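Local coordinates for delta-aminolevulinic acid dehydratase (Toxoplasma gondii ME49, PDB 3OBK), which catalyses the condensation of two molecules of 5-aminolevulinic acid to porphobilinogen, an early step of tetrapyrrole biosynthesis, at residues K77-A82 with E124-V129; F90-K95 with R117-L122. All coordinates share one frame; numbering follows the deposited sequence.

Contact 1. Residues K77-A82 with E124-V129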
loop_
_atom_site.group_PDB
_atom_site.type_symbol
_atom_site.label_atom_id
_atom_site.label_comp_id
_atom_site.label_asym_id
_atom_site.label_seq_id
_atom_site.Cartn_x
_atom_site.Cartn_y
_atom_site.Cartn_z
ATOM N N LYS A 77 -46.234 -21.137 -4.094
ATOM C CA LYS A 77 -45.738 -22.425 -4.608
ATOM C C LYS A 77 -44.269 -22.311 -4.978
ATOM O O LYS A 77 -43.477 -23.210 -4.701
ATOM C CB LYS A 77 -46.549 -22.966 -5.819
ATOM N N GLU A 78 -43.912 -21.202 -5.605
ATOM C CA GLU A 78 -42.577 -21.053 -6.155
ATOM C C GLU A 78 -41.526 -20.832 -5.057
ATOM O O GLU A 78 -40.462 -21.435 -5.097
ATOM C CB GLU A 78 -42.553 -19.917 -7.184
ATOM C CG GLU A 78 -41.217 -19.737 -7.926
ATOM C CD GLU A 78 -40.958 -20.825 -8.934
ATOM O OE1 GLU A 78 -41.928 -21.353 -9.508
ATOM O OE2 GLU A 78 -39.772 -21.150 -9.186
ATOM N N VAL A 79 -41.830 -19.971 -4.090
ATOM C CA VAL A 79 -40.952 -19.807 -2.947
ATOM C C VAL A 79 -40.706 -21.139 -2.236
ATOM O O VAL A 79 -39.562 -21.480 -1.880
ATOM C CB VAL A 79 -41.471 -18.737 -1.990
ATOM C CG1 VAL A 79 -40.765 -18.817 -0.626
ATOM C CG2 VAL A 79 -41.279 -17.356 -2.623
ATOM N N GLY A 80 -41.777 -21.898 -2.059
ATOM C CA GLY A 80 -41.706 -23.222 -1.471
ATOM C C GLY A 80 -40.795 -24.216 -2.184
ATOM O O GLY A 80 -40.098 -24.967 -1.527
ATOM N N GLU A 81 -40.837 -24.250 -3.521
ATOM C CA GLU A 81 -39.969 -25.147 -4.287
ATOM C C GLU A 81 -38.483 -24.712 -4.153
ATOM O O GLU A 81 -37.587 -25.538 -3.983
ATOM C CB GLU A 81 -40.375 -25.174 -5.764
ATOM C CG GLU A 81 -39.559 -26.185 -6.569
ATOM C CD GLU A 81 -39.749 -26.122 -8.083
ATOM O OE1 GLU A 81 -40.614 -25.376 -8.549
ATOM O OE2 GLU A 81 -39.027 -26.844 -8.810
ATOM N N ALA A 82 -38.256 -23.401 -4.224
ATOM C CA ALA A 82 -36.936 -22.840 -4.068
ATOM C C ALA A 82 -36.423 -23.081 -2.644
ATOM O O ALA A 82 -35.276 -23.501 -2.464
ATOM C CB ALA A 82 -36.927 -21.366 -4.434
ATOM N N GLU A 124 -46.633 -15.624 6.416
ATOM C CA GLU A 124 -47.572 -16.518 7.087
ATOM C C GLU A 124 -47.290 -17.960 6.664
ATOM O O GLU A 124 -47.374 -18.865 7.491
ATOM C CB GLU A 124 -49.052 -16.154 6.831
ATOM N N ALA A 125 -46.931 -18.164 5.396
ATOM C CA ALA A 125 -46.695 -19.501 4.862
ATOM C C ALA A 125 -45.296 -20.072 5.148
ATOM O O ALA A 125 -45.150 -21.277 5.256
ATOM C CB ALA A 125 -46.994 -19.533 3.401
ATOM N N PHE A 126 -44.277 -19.242 5.288
ATOM C CA PHE A 126 -42.929 -19.719 5.631
ATOM C C PHE A 126 -42.319 -18.705 6.591
ATOM O O PHE A 126 -41.583 -17.823 6.170
ATOM C CB PHE A 126 -42.028 -19.802 4.384
ATOM C CG PHE A 126 -42.679 -20.415 3.190
ATOM C CD1 PHE A 126 -42.865 -21.789 3.117
ATOM C CD2 PHE A 126 -43.112 -19.628 2.145
ATOM C CE1 PHE A 126 -43.465 -22.356 2.040
ATOM C CE2 PHE A 126 -43.724 -20.205 1.057
ATOM C CZ PHE A 126 -43.887 -21.573 1.002
ATOM N N PRO A 127 -42.624 -18.815 7.886
ATOM C CA PRO A 127 -42.302 -17.737 8.844
ATOM C C PRO A 127 -40.838 -17.342 8.989
ATOM O O PRO A 127 -40.559 -16.207 9.419
ATOM C CB PRO A 127 -42.834 -18.282 10.164
ATOM C CG PRO A 127 -43.967 -19.167 9.754
ATOM C CD PRO A 127 -43.513 -19.825 8.487
ATOM N N ASP A 128 -39.926 -18.233 8.609
ATOM C CA ASP A 128 -38.496 -17.949 8.662
ATOM C C ASP A 128 -37.887 -17.554 7.301
ATOM O O ASP A 128 -36.656 -17.467 7.174
ATOM C CB ASP A 128 -37.763 -19.166 9.225
ATOM C CG ASP A 128 -37.839 -20.387 8.312
ATOM O OD1 ASP A 128 -37.144 -21.368 8.602
ATOM O OD2 ASP A 128 -38.587 -20.377 7.307
ATOM N N VAL A 129 -38.728 -17.332 6.283
ATOM C CA VAL A 129 -38.223 -16.994 4.938
ATOM C C VAL A 129 -37.497 -15.652 4.991
ATOM O O VAL A 129 -37.892 -14.762 5.743
ATOM C CB VAL A 129 -39.393 -16.944 3.856
ATOM C CG1 VAL A 129 -40.341 -15.739 4.095
ATOM C CG2 VAL A 129 -38.844 -16.934 2.406
#

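Contact 2. Residues F90-K95 with R117-L122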
loop_
_atom_site.group_PDB
_atom_site.type_symbol
_atom_site.label_atom_id
_atom_site.label_comp_id
_atom_site.label_asym_id
_atom_site.label_seq_id
_atom_site.Cartn_x
_atom_site.Cartn_y
_atom_site.Cartn_z
ATOM N N PHE A 90 -35.204 -14.290 -1.015
ATOM C CA PHE A 90 -36.092 -14.058 -2.134
ATOM C C PHE A 90 -36.395 -12.582 -2.227
ATOM O O PHE A 90 -36.726 -11.930 -1.237
ATOM C CB PHE A 90 -37.409 -14.823 -1.942
ATOM C CG PHE A 90 -37.234 -16.286 -1.743
ATOM C CD1 PHE A 90 -37.343 -17.143 -2.798
ATOM C CD2 PHE A 90 -36.925 -16.796 -0.507
ATOM C CE1 PHE A 90 -37.168 -18.489 -2.620
ATOM C CE2 PHE A 90 -36.738 -18.131 -0.323
ATOM C CZ PHE A 90 -36.844 -18.982 -1.389
ATOM N N MET A 91 -36.296 -12.061 -3.427
ATOM C CA MET A 91 -36.466 -10.646 -3.676
ATOM C C MET A 91 -37.792 -10.569 -4.443
ATOM O O MET A 91 -38.028 -11.388 -5.323
ATOM C CB MET A 91 -35.250 -10.196 -4.502
ATOM C CG MET A 91 -34.919 -8.738 -4.603
ATOM S SD MET A 91 -33.293 -8.514 -5.468
ATOM C CE MET A 91 -32.091 -8.361 -4.144
ATOM N N LEU A 92 -38.659 -9.620 -4.103
ATOM C CA LEU A 92 -40.004 -9.535 -4.695
ATOM C C LEU A 92 -40.300 -8.232 -5.419
ATOM O O LEU A 92 -40.172 -7.149 -4.866
ATOM C CB LEU A 92 -41.086 -9.701 -3.624
ATOM C CG LEU A 92 -40.945 -10.801 -2.590
ATOM C CD1 LEU A 92 -42.127 -10.659 -1.669
ATOM C CD2 LEU A 92 -40.883 -12.189 -3.232
ATOM N N PHE A 93 -40.756 -8.353 -6.647
ATOM C CA PHE A 93 -41.090 -7.212 -7.456
ATOM C C PHE A 93 -42.574 -7.304 -7.830
ATOM O O PHE A 93 -43.050 -8.373 -8.182
ATOM C CB PHE A 93 -40.246 -7.244 -8.715
ATOM C CG PHE A 93 -38.772 -7.128 -8.476
ATOM C CD1 PHE A 93 -38.189 -5.896 -8.228
ATOM C CD2 PHE A 93 -37.959 -8.225 -8.592
ATOM C CE1 PHE A 93 -36.822 -5.787 -8.062
ATOM C CE2 PHE A 93 -36.602 -8.125 -8.448
ATOM C CZ PHE A 93 -36.025 -6.928 -8.182
ATOM N N PRO A 94 -43.315 -6.201 -7.723
ATOM C CA PRO A 94 -44.723 -6.194 -8.128
ATOM C C PRO A 94 -44.971 -5.633 -9.526
ATOM O O PRO A 94 -44.489 -4.559 -9.853
ATOM C CB PRO A 94 -45.360 -5.272 -7.106
ATOM C CG PRO A 94 -44.299 -4.297 -6.789
ATOM C CD PRO A 94 -42.966 -4.987 -6.980
ATOM N N LYS A 95 -45.709 -6.378 -10.343
ATOM C CA LYS A 95 -46.326 -5.819 -11.549
ATOM C C LYS A 95 -47.643 -5.194 -11.091
ATOM O O LYS A 95 -48.564 -5.892 -10.719
ATOM C CB LYS A 95 -46.500 -6.902 -12.640
ATOM C CG LYS A 95 -47.749 -6.836 -13.550
ATOM C CD LYS A 95 -47.852 -5.587 -14.413
ATOM C CE LYS A 95 -48.854 -5.778 -15.610
ATOM N NZ LYS A 95 -50.292 -6.173 -15.258
ATOM N N ARG A 117 -48.957 -7.185 0.674
ATOM C CA ARG A 117 -49.758 -8.401 0.857
ATOM C C ARG A 117 -48.947 -9.654 0.501
ATOM O O ARG A 117 -49.107 -10.697 1.126
ATOM C CB ARG A 117 -51.042 -8.351 0.022
ATOM C CG ARG A 117 -52.083 -7.406 0.549
ATOM C CD ARG A 117 -53.384 -7.489 -0.276
ATOM N NE ARG A 117 -53.358 -6.617 -1.461
ATOM C CZ ARG A 117 -53.421 -7.001 -2.742
ATOM N NH1 ARG A 117 -53.407 -6.057 -3.669
ATOM N NH2 ARG A 117 -53.502 -8.288 -3.122
ATOM N N ALA A 118 -48.095 -9.552 -0.509
ATOM C CA ALA A 118 -47.252 -10.668 -0.908
ATOM C C ALA A 118 -46.293 -11.029 0.208
ATOM O O ALA A 118 -46.080 -12.212 0.495
ATOM C CB ALA A 118 -46.488 -10.336 -2.171
ATOM N N ILE A 119 -45.729 -10.004 0.838
ATOM C CA ILE A 119 -44.826 -10.202 1.960
ATOM C C ILE A 119 -45.547 -10.841 3.143
ATOM O O ILE A 119 -45.045 -11.787 3.729
ATOM C CB ILE A 119 -44.218 -8.878 2.431
ATOM C CG1 ILE A 119 -43.249 -8.325 1.393
ATOM C CG2 ILE A 119 -43.520 -9.051 3.781
ATOM C CD1 ILE A 119 -42.701 -6.969 1.778
ATOM N N MET A 120 -46.711 -10.318 3.498
ATOM C CA MET A 120 -47.473 -10.890 4.613
ATOM C C MET A 120 -47.872 -12.306 4.323
ATOM O O MET A 120 -47.777 -13.147 5.184
ATOM C CB MET A 120 -48.715 -10.067 4.944
ATOM C CG MET A 120 -48.403 -8.781 5.718
ATOM S SD MET A 120 -49.869 -7.743 5.955
ATOM C CE MET A 120 -49.772 -6.597 4.581
ATOM N N ALA A 121 -48.281 -12.572 3.096
ATOM C CA ALA A 121 -48.676 -13.916 2.711
ATOM C C ALA A 121 -47.488 -14.904 2.766
ATOM O O ALA A 121 -47.634 -16.034 3.196
ATOM C CB ALA A 121 -49.328 -13.895 1.332
ATOM N N LEU A 122 -46.314 -14.467 2.340
ATOM C CA LEU A 122 -45.152 -15.342 2.309
ATOM C C LEU A 122 -44.680 -15.623 3.712
ATOM O O LEU A 122 -44.366 -16.760 4.048
ATOM C CB LEU A 122 -44.035 -14.728 1.479
ATOM C CG LEU A 122 -44.230 -14.910 -0.009
ATOM C CD1 LEU A 122 -43.280 -14.041 -0.785
ATOM C CD2 LEU A 122 -44.042 -16.352 -0.387
#

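Contact 1. Residues K77-A82 with E124-V129
Phe-126 brings its ring to the helical turn at Val-79 and Gly-80, and the two residues receive different parts of it. The far end of the ring lies at the glycine backbone, CZ standing 3.7 Å from Gly-80 CA, with the neighbouring peptide nitrogen close by. The methyl Val-79 CG1 meets CD2 and CE2 of Phe-126, the latter at 3.7 Å. Both approaches are oblique to the ring plane. The side chains of Val-79 and Phe-126 run past each other in opposite senses, so the valine touches the CD2-CE2 side of the ring while the ring tip travels on to the main chain. With a chi1 of -44°, Phe-126 CG stands opposite its carbonyl carbon, a setting that directs the ring toward helix 72-84. Ala-125 CB, from the preceding residue, lies 4.0 Å above one ring face, displaced toward the rim. In the TIM barrel of this family, the contact joins two outer helices, 72-84 and 114-125, just where the second one ends: Phe-126 is the first residue to depart from helical geometry, and it opens a type I beta turn closed by Val-129 N donating to Phe-126 O at 2.9 Å. The turn brings Val-129 round to Val-79, whose CG1 has a second neighbour in Val-129 CG2, 4.1 Å away. Beside this apolar patch, Asp-128 forms a salt bridge through OD2 to Arg-83, a polar tie between the turn and helix 72-84.

Contact 2. Residues F90-K95 with R117-L122
Leu-92 points from its strand toward helix 117-122, and the helix receives it with Ala-118 and its neighbour Ile-119, and with Leu-122 about one turn further on. Neither CB nor CG comes within 4.2 Å of the helix segment; a chi1 of -45° carries the branch point toward it, and the two terminal methyls do the touching. CD1 is the busier branch. It meets Leu-122 CD1 at 3.7 Å, where the two leucines reach for each other tip to tip, and Ile-119 CG1 at 4.0 Å, the isoleucine side chain crossing it at a slant. A looser approach, 4.4 Å, brings CD1 of Leu-92 to Ala-118 CB. The other methyl, Leu-92 CD2, packs on Leu-122 CD1 at 3.9 Å, so Leu-122 CD1 sits against both branches of Leu-92. All four residues are buried, and the interaction is purely apolar. On the same strand, Phe-93 touches the bound porphobilinogen. The axes of strand 90-95 and helix 117-122 come within 10.1 Å, their N-to-C directions 142° apart, closer to antiparallel than to parallel. They belong to a beta-alpha-beta unit completed by strand 130-135, whose Leu-131 also packs on Ile-119 and Leu-122, while Leu-122 reaches Leu-76 of helix 72-84.

Overall arrangement
Contacts 1 and 2 lie about 11 Å apart, centre to centre, on the same side of the chain's centre, and share helix 114-125. Along the chain the order is 77-82, 90-95, 117-122, 124-129, so contact 2 is nested within the loop that contact 1 closes. The first packs two outer helices together; the second presses one of them onto the barrel sheet. They also touch directly: Phe-90 packs on Ala-82 and Val-129, and Val-79 CG2 lies 3.7 Å from Leu-122 CD2. Apolar packing is thus continuous from the helix layer to strand 89-95, which carries Phe-93 into the porphobilinogen pocket.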